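Local coordinates for protein delta-1-pyrroline-5-carboxylate dehydrogenase, mitochondrial (Mus musculus, PDB 4E3X) that oxidises L-glutamate gamma-semialdehyde to glutamate with NAD+, the second and final step of proline degradation to glutamate in mitochondria, at residues Asp471-Gln485 against Met496-Ser510. Residues are numbered along the deposited sequence; the frame is centred on the assembly and turned at random.
Sequences DSTTSYGLTGAVFAQ and MLRNAAGNFYINDKS
The side-chain amide of Asn507 grips the backbone of Ala484 with both of its ends, carrying on the pairing just where strand 503-506 stops. Its OD1 accepts from Ala484 N at 2.9 Å, while ND2 donates to Ala484 O, an acceptor that lies only 4° out of the amide plane. CG sits anti to the carbonyl carbon of Asn507 (chi1 -64°), which brings the amide back alongside the other strand, OD1 lying 3.2 Å from Phe483 CA; OD1 also accepts from a water bonded to Gln485 NE2. With an alanine here, the N-H and C=O of Ala484 are likely to lose these mates, and pairing with segment 496-510 would end at the Asn507 N to Val482 O bond. The grip extends a parallel ladder between strands 479-483 and 503-506, joined by helix 487-496 into a beta-alpha-beta unit of the aldehyde dehydrogenase fold. Val482 N to Tyr505 O, at 2.8 Å, is among its straighter bonds. On one face Val482 CG2 lies 3.6 Å from Phe504 CZ and also packs on Leu497 CD1. On the opposite face Ala481 CB meets Tyr505 CB at 3.9 Å. Strand 503-506 pairs beyond this with a strand of the second subunit, so the sheet continues through the dimer. At the other end Asp471 OD1, in a salt bridge with Arg524, accepts from a water that also donates to Met496 O and accepts from Asn499 N. Asn503 N reaches Leu478 O in a nearly straight bond of 3.0 Å, and the Leu478 side chain lies about 4 Å from that of the nucleophile Cys348.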
ATOM      1  N   ASP B 471     -26.717   0.319   2.212  1.00  9.72           N
ATOM      2  CA  ASP B 471     -25.492   0.172   1.454  1.00  9.75           C
ATOM      3  C   ASP B 471     -25.270   1.248   0.381  1.00 10.33           C
ATOM      4  O   ASP B 471     -24.132   1.642   0.139  1.00 10.96           O
ATOM      5  CB  ASP B 471     -25.478  -1.224   0.824  1.00 11.29           C
ATOM      6  CG  ASP B 471     -24.287  -1.444  -0.070  1.00 13.42           C
ATOM      7  OD1 ASP B 471     -23.147  -1.476   0.436  1.00 13.39           O
ATOM      8  OD2 ASP B 471     -24.492  -1.593  -1.286  1.00 16.16           O
ATOM      9  N   SER B 472     -26.344   1.719  -0.257  1.00  9.52           N
ATOM     10  CA  SER B 472     -26.211   2.580  -1.434  1.00 11.38           C
ATOM     11  C   SER B 472     -26.452   4.067  -1.191  1.00 11.77           C
ATOM     12  O   SER B 472     -26.122   4.891  -2.043  1.00 13.94           O
ATOM     13  CB  SER B 472     -27.166   2.110  -2.530  1.00 12.97           C
ATOM     14  OG  SER B 472     -28.501   2.410  -2.165  1.00 14.31           O
ATOM     15  N   THR B 473     -27.029   4.418  -0.046  1.00 10.74           N
ATOM     16  CA  THR B 473     -27.471   5.796   0.171  1.00 11.07           C
ATOM     17  C   THR B 473     -26.325   6.803   0.256  1.00 11.09           C
ATOM     18  O   THR B 473     -26.419   7.911  -0.285  1.00 12.61           O
ATOM     19  CB  THR B 473     -28.382   5.907   1.410  1.00 11.42           C
ATOM     20  OG1 THR B 473     -29.602   5.202   1.144  1.00 12.80           O
ATOM     21  CG2 THR B 473     -28.706   7.364   1.729  1.00 12.43           C
ATOM     22  N   THR B 474     -25.232   6.420   0.909  1.00 10.01           N
ATOM     23  CA  THR B 474     -24.137   7.353   1.138  1.00  9.49           C
ATOM     24  C   THR B 474     -22.917   7.011   0.299  1.00  8.70           C
ATOM     25  O   THR B 474     -22.870   5.975  -0.362  1.00  9.63           O
ATOM     26  CB  THR B 474     -23.709   7.399   2.624  1.00 10.27           C
ATOM     27  OG1 THR B 474     -22.782   6.335   2.895  1.00 10.22           O
ATOM     28  CG2 THR B 474     -24.926   7.319   3.544  1.00 10.60           C
ATOM     29  N   SER B 475     -21.920   7.884   0.352  1.00  9.09           N
ATOM     30  CA  SER B 475     -20.680   7.659  -0.376  0.54  9.32           C
ATOM     31  C   SER B 475     -19.627   6.984   0.497  1.00  8.49           C
ATOM     32  O   SER B 475     -18.520   6.717   0.039  1.00  8.79           O
ATOM     33  CB  SER B 475     -20.128   8.987  -0.877  0.54 11.04           C
ATOM     34  OG  SER B 475     -19.690   9.779   0.212  0.54 11.93           O
ATOM     35  N   TYR B 476     -19.986   6.693   1.745  1.00  8.11           N
ATOM     36  CA  TYR B 476     -19.014   6.255   2.749  1.00  8.40           C
ATOM     37  C   TYR B 476     -19.026   4.760   3.057  1.00  8.33           C
ATOM     38  O   TYR B 476     -19.974   4.047   2.720  1.00 10.16           O
ATOM     39  CB  TYR B 476     -19.235   7.045   4.037  1.00  8.73           C
ATOM     40  CG  TYR B 476     -18.991   8.536   3.914  1.00  9.59           C
ATOM     41  CD1 TYR B 476     -17.693   9.048   3.894  1.00 11.04           C
ATOM     42  CD2 TYR B 476     -20.054   9.436   3.858  1.00 10.32           C
ATOM     43  CE1 TYR B 476     -17.457  10.403   3.811  1.00 11.57           C
ATOM     44  CE2 TYR B 476     -19.826  10.808   3.780  1.00 12.25           C
ATOM     45  CZ  TYR B 476     -18.522  11.278   3.760  1.00 12.89           C
ATOM     46  OH  TYR B 476     -18.263  12.627   3.681  1.00 14.20           O
ATOM     47  N   GLY B 477     -17.967   4.285   3.706  1.00  7.75           N
ATOM     48  CA  GLY B 477     -17.871   2.871   4.019  1.00  7.85           C
ATOM     49  C   GLY B 477     -17.132   2.575   5.306  1.00  7.48           C
ATOM     50  O   GLY B 477     -16.373   1.602   5.372  1.00  7.65           O
ATOM     51  N   LEU B 478     -17.363   3.387   6.334  1.00  7.67           N
ATOM     52  CA  LEU B 478     -16.518   3.326   7.524  1.00  7.94           C
ATOM     53  C   LEU B 478     -17.051   2.362   8.582  1.00  7.19           C
ATOM     54  O   LEU B 478     -16.554   1.241   8.683  1.00  7.52           O
ATOM     55  CB  LEU B 478     -16.243   4.727   8.081  1.00  8.54           C
ATOM     56  CG  LEU B 478     -15.089   4.831   9.083  1.00 10.10           C
ATOM     57  CD1 LEU B 478     -13.905   3.961   8.680  1.00 11.63           C
ATOM     58  CD2 LEU B 478     -14.649   6.275   9.240  1.00 10.65           C
ATOM     59  N   THR B 479     -18.050   2.766   9.361  1.00  7.77           N
ATOM     60  CA  THR B 479     -18.570   1.850  10.373  1.00  7.37           C
ATOM     61  C   THR B 479     -20.065   1.600  10.255  1.00  6.87           C
ATOM     62  O   THR B 479     -20.803   2.356   9.626  1.00  8.37           O
ATOM     63  CB  THR B 479     -18.283   2.317  11.817  1.00  8.75           C
ATOM     64  OG1 THR B 479     -19.144   3.415  12.133  1.00  8.27           O
ATOM     65  CG2 THR B 479     -16.821   2.720  12.007  1.00  9.12           C
ATOM     66  N   GLY B 480     -20.506   0.521  10.884  1.00  6.79           N
ATOM     67  CA  GLY B 480     -21.917   0.206  10.890  1.00  7.93           C
ATOM     68  C   GLY B 480     -22.211  -0.973  11.786  1.00  8.14           C
ATOM     69  O   GLY B 480     -21.339  -1.805  12.040  1.00  9.12           O
ATOM     70  N   ALA B 481     -23.450  -1.046  12.252  1.00  8.34           N
ATOM     71  CA  ALA B 481     -23.861  -2.109  13.146  1.00  8.21           C
ATOM     72  C   ALA B 481     -25.177  -2.690  12.685  1.00  9.05           C
ATOM     73  O   ALA B 481     -26.024  -1.978  12.135  1.00 10.00           O
ATOM     74  CB  ALA B 481     -24.016  -1.587  14.557  1.00  9.97           C
ATOM     75  N   VAL B 482     -25.332  -3.985  12.927  1.00  8.56           N
ATOM     76  CA  VAL B 482     -26.618  -4.654  12.802  1.00  9.49           C
ATOM     77  C   VAL B 482     -27.004  -5.223  14.165  1.00  9.70           C
ATOM     78  O   VAL B 482     -26.204  -5.906  14.822  1.00 10.20           O
ATOM     79  CB  VAL B 482     -26.575  -5.786  11.758  1.00 10.61           C
ATOM     80  CG1 VAL B 482     -27.857  -6.641  11.803  1.00 11.46           C
ATOM     81  CG2 VAL B 482     -26.370  -5.204  10.365  1.00 12.49           C
ATOM     82  N   PHE B 483     -28.221  -4.910  14.596  1.00 10.22           N
ATOM     83  CA  PHE B 483     -28.773  -5.466  15.820  1.00  9.96           C
ATOM     84  C   PHE B 483     -29.843  -6.488  15.449  1.00 10.14           C
ATOM     85  O   PHE B 483     -30.863  -6.148  14.842  1.00 11.54           O
ATOM     86  CB  PHE B 483     -29.357  -4.356  16.700  1.00  9.74           C
ATOM     87  CG  PHE B 483     -28.311  -3.472  17.343  1.00  9.83           C
ATOM     88  CD1 PHE B 483     -27.764  -2.408  16.643  1.00 10.52           C
ATOM     89  CD2 PHE B 483     -27.880  -3.703  18.645  1.00 10.57           C
ATOM     90  CE1 PHE B 483     -26.810  -1.598  17.221  1.00 11.34           C
ATOM     91  CE2 PHE B 483     -26.921  -2.890  19.228  1.00 11.86           C
ATOM     92  CZ  PHE B 483     -26.389  -1.837  18.512  1.00 11.44           C
ATOM     93  N   ALA B 484     -29.595  -7.747  15.797  1.00 11.71           N
ATOM     94  CA  ALA B 484     -30.483  -8.843  15.415  1.00 12.31           C
ATOM     95  C   ALA B 484     -30.098 -10.101  16.192  1.00 13.79           C
ATOM     96  O   ALA B 484     -28.920 -10.308  16.474  1.00 15.45           O
ATOM     97  CB  ALA B 484     -30.381  -9.102  13.916  1.00 12.87           C
ATOM     98  N   GLN B 485     -31.075 -10.942  16.529  1.00 14.29           N
ATOM     99  CA  GLN B 485     -30.781 -12.177  17.251  1.00 16.02           C
ATOM    100  C   GLN B 485     -31.191 -13.402  16.444  1.00 16.22           C
ATOM    101  O   GLN B 485     -31.331 -14.502  16.981  1.00 19.76           O
ATOM    102  CB  GLN B 485     -31.448 -12.183  18.630  1.00 18.25           C
ATOM    103  CG  GLN B 485     -30.947 -11.088  19.574  1.00 19.82           C
ATOM    104  CD  GLN B 485     -29.481 -11.250  19.967  1.00 22.28           C
ATOM    105  OE1 GLN B 485     -28.904 -12.333  19.848  1.00 24.55           O
ATOM    106  NE2 GLN B 485     -28.873 -10.166  20.441  1.00 22.87           N
ATOM    107  N   MET B 496     -24.779  -8.670   2.707  1.00 11.73           N
ATOM    108  CA  MET B 496     -25.287  -7.500   1.986  0.61 11.95           C
ATOM    109  C   MET B 496     -24.517  -6.221   2.292  1.00 11.94           C
ATOM    110  O   MET B 496     -24.411  -5.337   1.445  1.00 13.61           O
ATOM    111  CB  MET B 496     -26.776  -7.287   2.279  0.61 12.20           C
ATOM    112  CG  MET B 496     -27.672  -8.399   1.752  0.61 13.70           C
ATOM    113  SD  MET B 496     -29.433  -8.103   2.028  0.61 15.31           S
ATOM    114  CE  MET B 496     -29.730  -6.727   0.924  0.61 15.68           C
ATOM    115  N   LEU B 497     -23.984  -6.126   3.506  1.00 10.26           N
ATOM    116  CA  LEU B 497     -23.317  -4.910   3.957  1.00  8.93           C
ATOM    117  C   LEU B 497     -21.796  -5.016   3.940  1.00  8.68           C
ATOM    118  O   LEU B 497     -21.100  -4.158   4.498  1.00  8.50           O
ATOM    119  CB  LEU B 497     -23.824  -4.539   5.357  1.00  8.86           C
ATOM    120  CG  LEU B 497     -25.327  -4.258   5.428  1.00 10.39           C
ATOM    121  CD1 LEU B 497     -25.781  -4.107   6.871  1.00 10.89           C
ATOM    122  CD2 LEU B 497     -25.677  -3.017   4.600  1.00 12.28           C
ATOM    123  N   ARG B 498     -21.292  -6.051   3.271  1.00  8.91           N
ATOM    124  CA  ARG B 498     -19.862  -6.354   3.213  1.00  8.90           C
ATOM    125  C   ARG B 498     -18.978  -5.144   2.916  1.00  8.10           C
ATOM    126  O   ARG B 498     -17.903  -4.999   3.509  1.00  8.73           O
ATOM    127  CB  ARG B 498     -19.625  -7.432   2.159  1.00  9.62           C
ATOM    128  CG  ARG B 498     -18.191  -7.912   2.020  1.00 10.06           C
ATOM    129  CD  ARG B 498     -18.189  -9.115   1.076  1.00 10.96           C
ATOM    130  NE  ARG B 498     -16.873  -9.697   0.828  1.00 12.51           N
ATOM    131  CZ  ARG B 498     -16.354 -10.696   1.537  1.00 11.95           C
ATOM    132  NH1 ARG B 498     -15.158 -11.175   1.233  1.00 12.48           N
ATOM    133  NH2 ARG B 498     -17.021 -11.202   2.567  1.00 13.00           N
ATOM    134  N   ASN B 499     -19.410  -4.298   1.982  1.00  8.20           N
ATOM    135  CA  ASN B 499     -18.642  -3.103   1.629  1.00  8.04           C
ATOM    136  C   ASN B 499     -19.228  -1.788   2.130  1.00  7.84           C
ATOM    137  O   ASN B 499     -18.747  -0.704   1.780  1.00  8.75           O
ATOM    138  CB  ASN B 499     -18.339  -3.060   0.133  1.00  9.77           C
ATOM    139  CG  ASN B 499     -17.094  -3.839  -0.204  1.00 10.98           C
ATOM    140  OD1 ASN B 499     -17.153  -4.867  -0.869  1.00 13.44           O
ATOM    141  ND2 ASN B 499     -15.958  -3.370   0.291  1.00 10.16           N
ATOM    142  N   ALA B 500     -20.257  -1.882   2.969  1.00  7.82           N
ATOM    143  CA  ALA B 500     -20.845  -0.694   3.577  1.00  8.50           C
ATOM    144  C   ALA B 500     -20.105  -0.237   4.832  1.00  8.04           C
ATOM    145  O   ALA B 500     -20.292   0.898   5.277  1.00  8.83           O
ATOM    146  CB  ALA B 500     -22.319  -0.930   3.887  1.00  9.35           C
ATOM    147  N   ALA B 501     -19.275  -1.114   5.401  1.00  8.40           N
ATOM    148  CA  ALA B 501     -18.546  -0.799   6.629  1.00  8.27           C
ATOM    149  C   ALA B 501     -17.256  -1.605   6.709  1.00  8.52           C
ATOM    150  O   ALA B 501     -17.280  -2.827   6.591  1.00 10.42           O
ATOM    151  CB  ALA B 501     -19.414  -1.082   7.851  1.00  9.56           C
ATOM    152  N   GLY B 502     -16.135  -0.915   6.909  1.00  7.15           N
ATOM    153  CA  GLY B 502     -14.857  -1.567   7.145  1.00  6.55           C
ATOM    154  C   GLY B 502     -14.717  -2.035   8.584  1.00  6.47           C
ATOM    155  O   GLY B 502     -13.911  -2.916   8.879  1.00  7.17           O
ATOM    156  N   ASN B 503     -15.476  -1.405   9.477  1.00  6.98           N
ATOM    157  CA  ASN B 503     -15.626  -1.872  10.849  1.00  7.00           C
ATOM    158  C   ASN B 503     -17.102  -2.144  11.064  1.00  6.52           C
ATOM    159  O   ASN B 503     -17.921  -1.220  11.124  1.00  7.43           O
ATOM    160  CB  ASN B 503     -15.109  -0.841  11.848  1.00  7.74           C
ATOM    161  CG  ASN B 503     -13.616  -0.869  11.960  1.00  8.90           C
ATOM    162  OD1 ASN B 503     -12.917  -0.348  11.099  1.00  8.86           O
ATOM    163  ND2 ASN B 503     -13.111  -1.489  13.016  1.00 11.36           N
ATOM    164  N   PHE B 504     -17.434  -3.429  11.120  1.00  7.25           N
ATOM    165  CA  PHE B 504     -18.817  -3.885  11.132  1.00  7.93           C
ATOM    166  C   PHE B 504     -19.097  -4.567  12.458  1.00  8.46           C
ATOM    167  O   PHE B 504     -18.294  -5.361  12.943  1.00 10.04           O
ATOM    168  CB  PHE B 504     -19.033  -4.844   9.956  1.00  8.89           C
ATOM    169  CG  PHE B 504     -20.450  -5.308   9.783  1.00  9.19           C
ATOM    170  CD1 PHE B 504     -21.461  -4.419   9.446  1.00 10.32           C
ATOM    171  CD2 PHE B 504     -20.762  -6.646   9.912  1.00  9.67           C
ATOM    172  CE1 PHE B 504     -22.770  -4.861   9.270  1.00 11.12           C
ATOM    173  CE2 PHE B 504     -22.067  -7.091   9.735  1.00 11.12           C
ATOM    174  CZ  PHE B 504     -23.069  -6.200   9.419  1.00 11.08           C
ATOM    175  N   TYR B 505     -20.239  -4.239  13.043  1.00  8.38           N
ATOM    176  CA  TYR B 505     -20.545  -4.655  14.398  1.00  8.83           C
ATOM    177  C   TYR B 505     -21.854  -5.414  14.444  1.00  8.97           C
ATOM    178  O   TYR B 505     -22.848  -4.996  13.855  1.00 10.58           O
ATOM    179  CB  TYR B 505     -20.622  -3.423  15.302  1.00  9.41           C
ATOM    180  CG  TYR B 505     -19.290  -2.715  15.415  1.00  8.93           C
ATOM    181  CD1 TYR B 505     -18.954  -1.665  14.561  1.00  8.25           C
ATOM    182  CD2 TYR B 505     -18.355  -3.110  16.370  1.00 10.01           C
ATOM    183  CE1 TYR B 505     -17.719  -1.018  14.672  1.00  8.95           C
ATOM    184  CE2 TYR B 505     -17.131  -2.475  16.488  1.00 10.21           C
ATOM    185  CZ  TYR B 505     -16.808  -1.440  15.634  1.00  8.92           C
ATOM    186  OH  TYR B 505     -15.575  -0.827  15.775  1.00 10.37           O
ATOM    187  N   ILE B 506     -21.851  -6.549  15.131  1.00  9.07           N
ATOM    188  CA  ILE B 506     -23.075  -7.301  15.339  0.52 10.40           C
ATOM    189  C   ILE B 506     -23.437  -7.216  16.811  1.00 10.26           C
ATOM    190  O   ILE B 506     -22.686  -7.668  17.687  1.00  9.94           O
ATOM    191  CB  ILE B 506     -22.929  -8.754  14.878  0.52 11.65           C
ATOM    192  CG1 ILE B 506     -22.587  -8.783  13.388  0.52 11.69           C
ATOM    193  CG2 ILE B 506     -24.204  -9.537  15.154  0.52 12.48           C
ATOM    194  CD1 ILE B 506     -22.162 -10.122  12.899  0.52 12.18           C
ATOM    195  N   ASN B 507     -24.572  -6.579  17.077  1.00  9.93           N
ATOM    196  CA  ASN B 507     -25.050  -6.387  18.441  1.00 10.09           C
ATOM    197  C   ASN B 507     -24.085  -5.597  19.320  1.00 10.40           C
ATOM    198  O   ASN B 507     -23.954  -5.847  20.515  1.00 11.91           O
ATOM    199  CB  ASN B 507     -25.456  -7.731  19.049  1.00 10.90           C
ATOM    200  CG  ASN B 507     -26.623  -8.344  18.308  1.00 11.86           C
ATOM    201  OD1 ASN B 507     -27.530  -7.625  17.882  1.00 11.73           O
ATOM    202  ND2 ASN B 507     -26.608  -9.662  18.134  1.00 12.30           N
ATOM    203  N   ASP B 508     -23.424  -4.621  18.710  1.00  9.74           N
ATOM    204  CA  ASP B 508     -22.642  -3.649  19.463  1.00 10.07           C
ATOM    205  C   ASP B 508     -22.679  -2.314  18.728  1.00  9.73           C
ATOM    206  O   ASP B 508     -23.088  -2.251  17.560  1.00 10.45           O
ATOM    207  CB  ASP B 508     -21.196  -4.124  19.664  1.00 11.16           C
ATOM    208  CG  ASP B 508     -20.599  -3.638  20.978  1.00 12.21           C
ATOM    209  OD1 ASP B 508     -21.014  -2.559  21.460  1.00 12.64           O
ATOM    210  OD2 ASP B 508     -19.715  -4.334  21.527  1.00 13.24           O
ATOM    211  N   LYS B 509     -22.263  -1.249  19.414  1.00  9.51           N
ATOM    212  CA  LYS B 509     -22.286   0.082  18.818  1.00  9.19           C
ATOM    213  C   LYS B 509     -21.160   0.293  17.800  1.00  8.14           C
ATOM    214  O   LYS B 509     -20.146  -0.421  17.807  1.00  9.13           O
ATOM    215  CB  LYS B 509     -22.225   1.171  19.892  1.00 11.03           C
ATOM    216  CG  LYS B 509     -20.962   1.172  20.746  1.00 11.14           C
ATOM    217  CD  LYS B 509     -20.985   2.359  21.715  1.00 11.86           C
ATOM    218  CE  LYS B 509     -19.762   2.406  22.614  1.00 13.00           C
ATOM    219  NZ  LYS B 509     -18.495   2.461  21.834  1.00 13.14           N
ATOM    220  N   SER B 510     -21.332   1.293  16.939  1.00  8.16           N
ATOM    221  CA  SER B 510     -20.433   1.489  15.801  1.00  7.59           C
ATOM    222  C   SER B 510     -19.151   2.234  16.144  1.00  8.44           C
ATOM    223  O   SER B 510     -18.290   2.367  15.278  1.00  9.02           O
ATOM    224  CB  SER B 510     -21.158   2.204  14.659  1.00  7.90           C
ATOM    225  OG  SER B 510     -21.485   3.534  15.031  1.00  8.07           O
TER
HETATM  226  O   HOH W   1     -22.024  -3.897   0.757  1.00 12.07           O
HETATM  227  O   HOH W   2     -22.418   2.609   4.208  1.00 19.80           O
HETATM  228  O   HOH W   3     -21.215   3.124   6.981  1.00 13.55           O
HETATM  229  O   HOH W   4     -29.595  -7.220  19.670  1.00 18.47           O